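TarM (PDB 4X7R) is a bacterial glycosyltransferase of the GT-B superfamily, with a large antiparallel beta-sheet region in addition to its two parallel-sheet, Rossmann-like parts. Local coordinates at residues A[132-135]-A[141-144]; A[153-158]-A[164-169]. The protein carries 1 engineered substitution. One frame throughout, in Å; residues are numbered along the deposited sequence.

Contact 1 (A[132-135]-A[141-144]); sequences IDFF and IERF
Asp133 OD1 receives Arg143 NE at 2.7 Å in a nearly straight bond (165°) on its syn lone pair, and Arg143 NH2 reaches Asp133 OD2 at 3.1 Å. This side-on, two-nitrogen salt bridge ties together adjacent strands of a beta hairpin, 129-136 and 139-147, at an antiparallel non-hydrogen-bonded pair. Arginine suits the place because its long chain, started by CG anti to the backbone N (chi1 165°), rises beside the aspartate and bends at chi3 so that NE and NH2 turn their edge to the carboxylate. The planes of the two groups are 33° apart. Asp133 OD2 also has Arg140 as a partner, so the carboxylate probably offsets the nearby positive charges of Arg140 and Arg124.

The opposite face of the hairpin carries Ile132, Phe134, Glu142 and Phe144. Phe134 CD2 lies 3.9 Å from Phe144 CE1, edge to edge in an oblique arrangement, while helix 86-95 packs against Phe144 and Ile132 through Ile92. Glu142 lays its CG 3.8 Å from Phe134 CB, and its OE2 forms a salt bridge with Arg95, which also makes a cation-pi contact with the Phe134 ring.

Near the turn Ile141 and Glu142 both face Phe134, a classic beta bulge: Phe134 O accepts Ile141 N at 2.9 Å and, weakly, Glu142 N at 3.5 Å.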
loop_
_atom_site.group_PDB
_atom_site.type_symbol
_atom_site.label_atom_id
_atom_site.label_comp_id
_atom_site.label_asym_id
_atom_site.label_seq_id
_atom_site.Cartn_x
_atom_site.Cartn_y
_atom_site.Cartn_z
ATOM N N ILE A 132 17.582 9.526 20.817
ATOM C CA ILE A 132 18.189 9.752 22.139
ATOM C C ILE A 132 17.305 9.062 23.157
ATOM O O ILE A 132 16.166 9.483 23.362
ATOM C CB ILE A 132 18.472 11.232 22.518
ATOM C CG1 ILE A 132 19.333 11.955 21.470
ATOM C CG2 ILE A 132 19.106 11.329 23.917
ATOM C CD1 ILE A 132 19.517 13.487 21.751
ATOM N N ASP A 133 17.811 7.966 23.748
ATOM C CA ASP A 133 17.120 7.203 24.779
ATOM C C ASP A 133 17.655 7.643 26.127
ATOM O O ASP A 133 18.870 7.661 26.323
ATOM C CB ASP A 133 17.322 5.692 24.583
ATOM C CG ASP A 133 16.630 5.115 23.376
ATOM O OD1 ASP A 133 16.003 5.890 22.623
ATOM O OD2 ASP A 133 16.690 3.878 23.193
ATOM N N PHE A 134 16.760 8.075 27.029
ATOM C CA PHE A 134 17.144 8.484 28.372
ATOM C C PHE A 134 16.819 7.390 29.353
ATOM O O PHE A 134 15.846 6.654 29.180
ATOM C CB PHE A 134 16.515 9.820 28.784
ATOM C CG PHE A 134 17.232 11.029 28.240
ATOM C CD1 PHE A 134 18.464 11.419 28.754
ATOM C CD2 PHE A 134 16.657 11.807 27.236
ATOM C CE1 PHE A 134 19.126 12.541 28.248
ATOM C CE2 PHE A 134 17.312 12.939 26.742
ATOM C CZ PHE A 134 18.539 13.302 27.248
ATOM N N PHE A 135 17.660 7.262 30.364
ATOM C CA PHE A 135 17.566 6.223 31.382
ATOM C C PHE A 135 17.447 6.784 32.779
ATOM O O PHE A 135 17.900 7.901 33.042
ATOM C CB PHE A 135 18.794 5.293 31.301
ATOM C CG PHE A 135 18.822 4.494 30.027
ATOM C CD1 PHE A 135 19.289 5.053 28.845
ATOM C CD2 PHE A 135 18.394 3.173 30.008
ATOM C CE1 PHE A 135 19.273 4.321 27.653
ATOM C CE2 PHE A 135 18.399 2.438 28.821
ATOM C CZ PHE A 135 18.830 3.022 27.651
ATOM N N ILE A 141 13.481 5.369 30.176
ATOM C CA ILE A 141 12.259 6.122 30.475
ATOM C C ILE A 141 11.664 6.768 29.208
ATOM O O ILE A 141 10.443 6.728 28.990
ATOM C CB ILE A 141 12.449 7.098 31.670
ATOM C CG1 ILE A 141 13.622 8.082 31.442
ATOM C CG2 ILE A 141 12.643 6.296 32.978
ATOM C CD1 ILE A 141 13.660 9.291 32.354
ATOM N N GLU A 142 12.534 7.326 28.342
ATOM C CA GLU A 142 12.079 7.994 27.132
ATOM C C GLU A 142 12.994 7.929 25.927
ATOM O O GLU A 142 14.189 7.677 26.051
ATOM C CB GLU A 142 11.688 9.447 27.429
ATOM C CG GLU A 142 12.763 10.225 28.134
ATOM C CD GLU A 142 12.248 11.409 28.916
ATOM O OE1 GLU A 142 11.055 11.420 29.299
ATOM O OE2 GLU A 142 13.054 12.330 29.159
ATOM N N ARG A 143 12.411 8.202 24.752
ATOM C CA ARG A 143 13.114 8.285 23.488
ATOM C C ARG A 143 12.671 9.522 22.718
ATOM O O ARG A 143 11.483 9.652 22.408
ATOM C CB ARG A 143 12.900 7.018 22.632
ATOM C CG ARG A 143 13.307 7.194 21.159
ATOM C CD ARG A 143 13.212 5.923 20.347
ATOM N NE ARG A 143 14.369 5.076 20.637
ATOM C CZ ARG A 143 14.780 4.066 19.881
ATOM N NH1 ARG A 143 14.138 3.763 18.763
ATOM N NH2 ARG A 143 15.859 3.372 20.223
ATOM N N PHE A 144 13.636 10.377 22.350
ATOM C CA PHE A 144 13.422 11.507 21.455
ATOM C C PHE A 144 13.941 11.082 20.058
ATOM O O PHE A 144 15.100 10.650 19.922
ATOM C CB PHE A 144 14.173 12.762 21.940
ATOM C CG PHE A 144 13.606 13.381 23.191
ATOM C CD1 PHE A 144 14.038 12.969 24.448
ATOM C CD2 PHE A 144 12.627 14.369 23.115
ATOM C CE1 PHE A 144 13.496 13.526 25.607
ATOM C CE2 PHE A 144 12.107 14.949 24.279
ATOM C CZ PHE A 144 12.543 14.525 25.519
#

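Contact 2 (A[153-158]-A[164-169]); sequences MKETFN and CYQVFY
Met153 starts beside the backbone of the partner strand and reaches the Phe168 ring with CG and SD, in the antiparallel hairpin of strands 150-157 and 163-169. Its CB lies 3.9 Å from Val167 O, and CG, anti to the backbone N (chi1 -178°), touches both Val167 O (3.6 Å) and Phe168 CE1. SD stands 3.7 Å from Phe168 CE1, in the ring plane and 83° off the normal, a Met-aromatic contact at the ring edge; the chain then bends at chi3 (58°), which turns CE away from the ring. An unbranched, polarisable thioether suits this place, since it can follow the ring's flank. SD also comes 3.9 Å from Gln166 NE2, whose amide gives Glu155 OE2 a weak hydrogen bond and meets Arg179 through OE1. Glutamine fits here because its amide can serve both an acid and an arginine.

On the other face Lys154 turns its aliphatic part to Tyr169, the CB being 3.5 Å from Tyr169 CE1 at the ring edge and CD 3.4 Å from Tyr169 OH. Its bent chain then brings NZ beside Val167 CG2. Thr156 and Tyr165 pack CB against CB on the same face, a beta-branched and an aromatic residue, both types favoured in strands. Cys164 and Tyr165 both face Thr156, forming a classic beta bulge in which Thr156 O accepts Cys164 N at 2.9 Å.

Strand 139-147 flanks this hairpin on the Met153 strand and strand 175-182 on the other, while the Phe168 ring stacks on Tyr43 and meets Phe70 of helix 69-78 edge-to-face.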
loop_
_atom_site.group_PDB
_atom_site.type_symbol
_atom_site.label_atom_id
_atom_site.label_comp_id
_atom_site.label_asym_id
_atom_site.label_seq_id
_atom_site.Cartn_x
_atom_site.Cartn_y
_atom_site.Cartn_z
ATOM N N MET A 153 9.245 13.528 17.553
ATOM C CA MET A 153 8.499 12.651 18.439
ATOM C C MET A 153 9.232 12.340 19.731
ATOM O O MET A 153 10.449 12.238 19.748
ATOM C CB MET A 153 8.178 11.330 17.681
ATOM C CG MET A 153 7.347 10.307 18.464
ATOM S SD MET A 153 6.897 8.807 17.505
ATOM C CE MET A 153 8.498 8.177 17.046
ATOM N N LYS A 154 8.469 12.161 20.805
ATOM C CA LYS A 154 8.943 11.703 22.116
ATOM C C LYS A 154 8.068 10.502 22.495
ATOM O O LYS A 154 6.844 10.581 22.405
ATOM C CB LYS A 154 8.858 12.812 23.179
ATOM C CG LYS A 154 9.295 12.397 24.607
ATOM C CD LYS A 154 8.964 13.508 25.589
ATOM C CE LYS A 154 8.426 13.028 26.915
ATOM N NZ LYS A 154 6.943 13.162 26.988
ATOM N N GLU A 155 8.691 9.394 22.880
ATOM C CA GLU A 155 7.961 8.206 23.352
ATOM C C GLU A 155 8.337 7.952 24.779
ATOM O O GLU A 155 9.491 8.162 25.152
ATOM C CB GLU A 155 8.246 6.960 22.507
ATOM C CG GLU A 155 7.636 7.021 21.117
ATOM C CD GLU A 155 8.213 5.976 20.186
ATOM O OE1 GLU A 155 9.457 5.911 20.069
ATOM O OE2 GLU A 155 7.421 5.217 19.583
ATOM N N THR A 156 7.361 7.582 25.606
ATOM C CA THR A 156 7.609 7.225 27.022
ATOM C C THR A 156 7.477 5.709 27.191
ATOM O O THR A 156 6.559 5.107 26.630
ATOM C CB THR A 156 6.706 8.017 27.969
ATOM O OG1 THR A 156 6.906 9.403 27.718
ATOM C CG2 THR A 156 6.996 7.735 29.430
ATOM N N PHE A 157 8.351 5.113 28.010
ATOM C CA PHE A 157 8.350 3.651 28.245
ATOM C C PHE A 157 7.929 3.254 29.633
ATOM O O PHE A 157 8.264 3.943 30.582
ATOM C CB PHE A 157 9.716 3.021 27.908
ATOM C CG PHE A 157 10.113 3.238 26.470
ATOM C CD1 PHE A 157 10.794 4.396 26.083
ATOM C CD2 PHE A 157 9.760 2.320 25.491
ATOM C CE1 PHE A 157 11.140 4.607 24.755
ATOM C CE2 PHE A 157 10.105 2.537 24.156
ATOM C CZ PHE A 157 10.776 3.688 23.795
ATOM N N ASN A 158 7.226 2.114 29.742
ATOM C CA ASN A 158 6.809 1.517 31.019
ATOM C C ASN A 158 7.919 0.580 31.565
ATOM O O ASN A 158 9.006 0.500 30.974
ATOM C CB ASN A 158 5.467 0.759 30.848
ATOM C CG ASN A 158 5.515 -0.481 29.987
ATOM O OD1 ASN A 158 6.571 -0.989 29.607
ATOM N ND2 ASN A 158 4.352 -0.995 29.646
ATOM N N CYS A 164 4.176 3.517 26.221
ATOM C CA CYS A 164 2.906 3.792 26.892
ATOM C C CYS A 164 2.378 5.211 26.608
ATOM O O CYS A 164 1.215 5.497 26.885
ATOM C CB CYS A 164 3.000 3.514 28.392
ATOM S SG CYS A 164 4.232 4.523 29.265
ATOM N N TYR A 165 3.211 6.083 26.017
ATOM C CA TYR A 165 2.854 7.469 25.746
ATOM C C TYR A 165 3.674 8.040 24.598
ATOM O O TYR A 165 4.858 7.745 24.495
ATOM C CB TYR A 165 3.108 8.285 27.048
ATOM C CG TYR A 165 2.353 9.588 27.137
ATOM C CD1 TYR A 165 0.986 9.608 27.392
ATOM C CD2 TYR A 165 3.011 10.810 26.999
ATOM C CE1 TYR A 165 0.282 10.812 27.468
ATOM C CE2 TYR A 165 2.314 12.021 27.070
ATOM C CZ TYR A 165 0.958 12.013 27.333
ATOM O OH TYR A 165 0.300 13.197 27.501
ATOM N N GLN A 166 3.047 8.870 23.742
ATOM C CA GLN A 166 3.727 9.558 22.644
ATOM C C GLN A 166 3.332 11.000 22.591
ATOM O O GLN A 166 2.171 11.347 22.837
ATOM C CB GLN A 166 3.427 8.965 21.245
ATOM C CG GLN A 166 3.732 7.496 21.139
ATOM C CD GLN A 166 3.355 7.033 19.778
ATOM O OE1 GLN A 166 2.242 7.286 19.291
ATOM N NE2 GLN A 166 4.286 6.352 19.141
ATOM N N VAL A 167 4.310 11.835 22.227
ATOM C CA VAL A 167 4.153 13.271 21.985
ATOM C C VAL A 167 4.717 13.539 20.575
ATOM O O VAL A 167 5.818 13.081 20.264
ATOM C CB VAL A 167 4.842 14.132 23.076
ATOM C CG1 VAL A 167 4.620 15.613 22.827
ATOM C CG2 VAL A 167 4.370 13.734 24.484
ATOM N N PHE A 168 3.962 14.264 19.741
ATOM C CA PHE A 168 4.405 14.663 18.413
ATOM C C PHE A 168 4.749 16.142 18.432
ATOM O O PHE A 168 3.993 16.929 19.007
ATOM C CB PHE A 168 3.328 14.355 17.355
ATOM C CG PHE A 168 3.005 12.889 17.238
ATOM C CD1 PHE A 168 4.017 11.940 17.132
ATOM C CD2 PHE A 168 1.692 12.460 17.138
ATOM C CE1 PHE A 168 3.718 10.578 16.999
ATOM C CE2 PHE A 168 1.395 11.098 16.969
ATOM C CZ PHE A 168 2.410 10.166 16.925
ATOM N N TYR A 169 5.858 16.527 17.756
ATOM C CA TYR A 169 6.371 17.894 17.729
ATOM C C TYR A 169 6.366 18.434 16.325
ATOM O O TYR A 169 6.717 17.709 15.377
ATOM C CB TYR A 169 7.796 17.961 18.301
ATOM C CG TYR A 169 7.900 17.501 19.732
ATOM C CD1 TYR A 169 8.044 16.154 20.038
ATOM C CD2 TYR A 169 7.885 18.416 20.784
ATOM C CE1 TYR A 169 8.130 15.722 21.357
ATOM C CE2 TYR A 169 7.994 17.998 22.109
ATOM C CZ TYR A 169 8.109 16.645 22.390
ATOM O OH TYR A 169 8.182 16.210 23.691
#

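Overall arrangement
Contacts 1 and 2 follow one another along the chain, and their centres lie 9 Å apart. Both belong to the large antiparallel sheet, in which strands 129-136, 139-147, 150-157 and 163-169 stand side by side in chain order, so two successive hairpins make one continuous meander. The inner strands 139-147 and 150-157 join them: Ile141 O lies 2.8 Å from Phe157 N and Arg143 O 2.8 Å from Glu155 N, both probable hydrogen bonds. The centres are about 31 and 26 Å from the chain centre, on the same side, which places this sheet as an extension beside the parallel sheets of the GT-B fold.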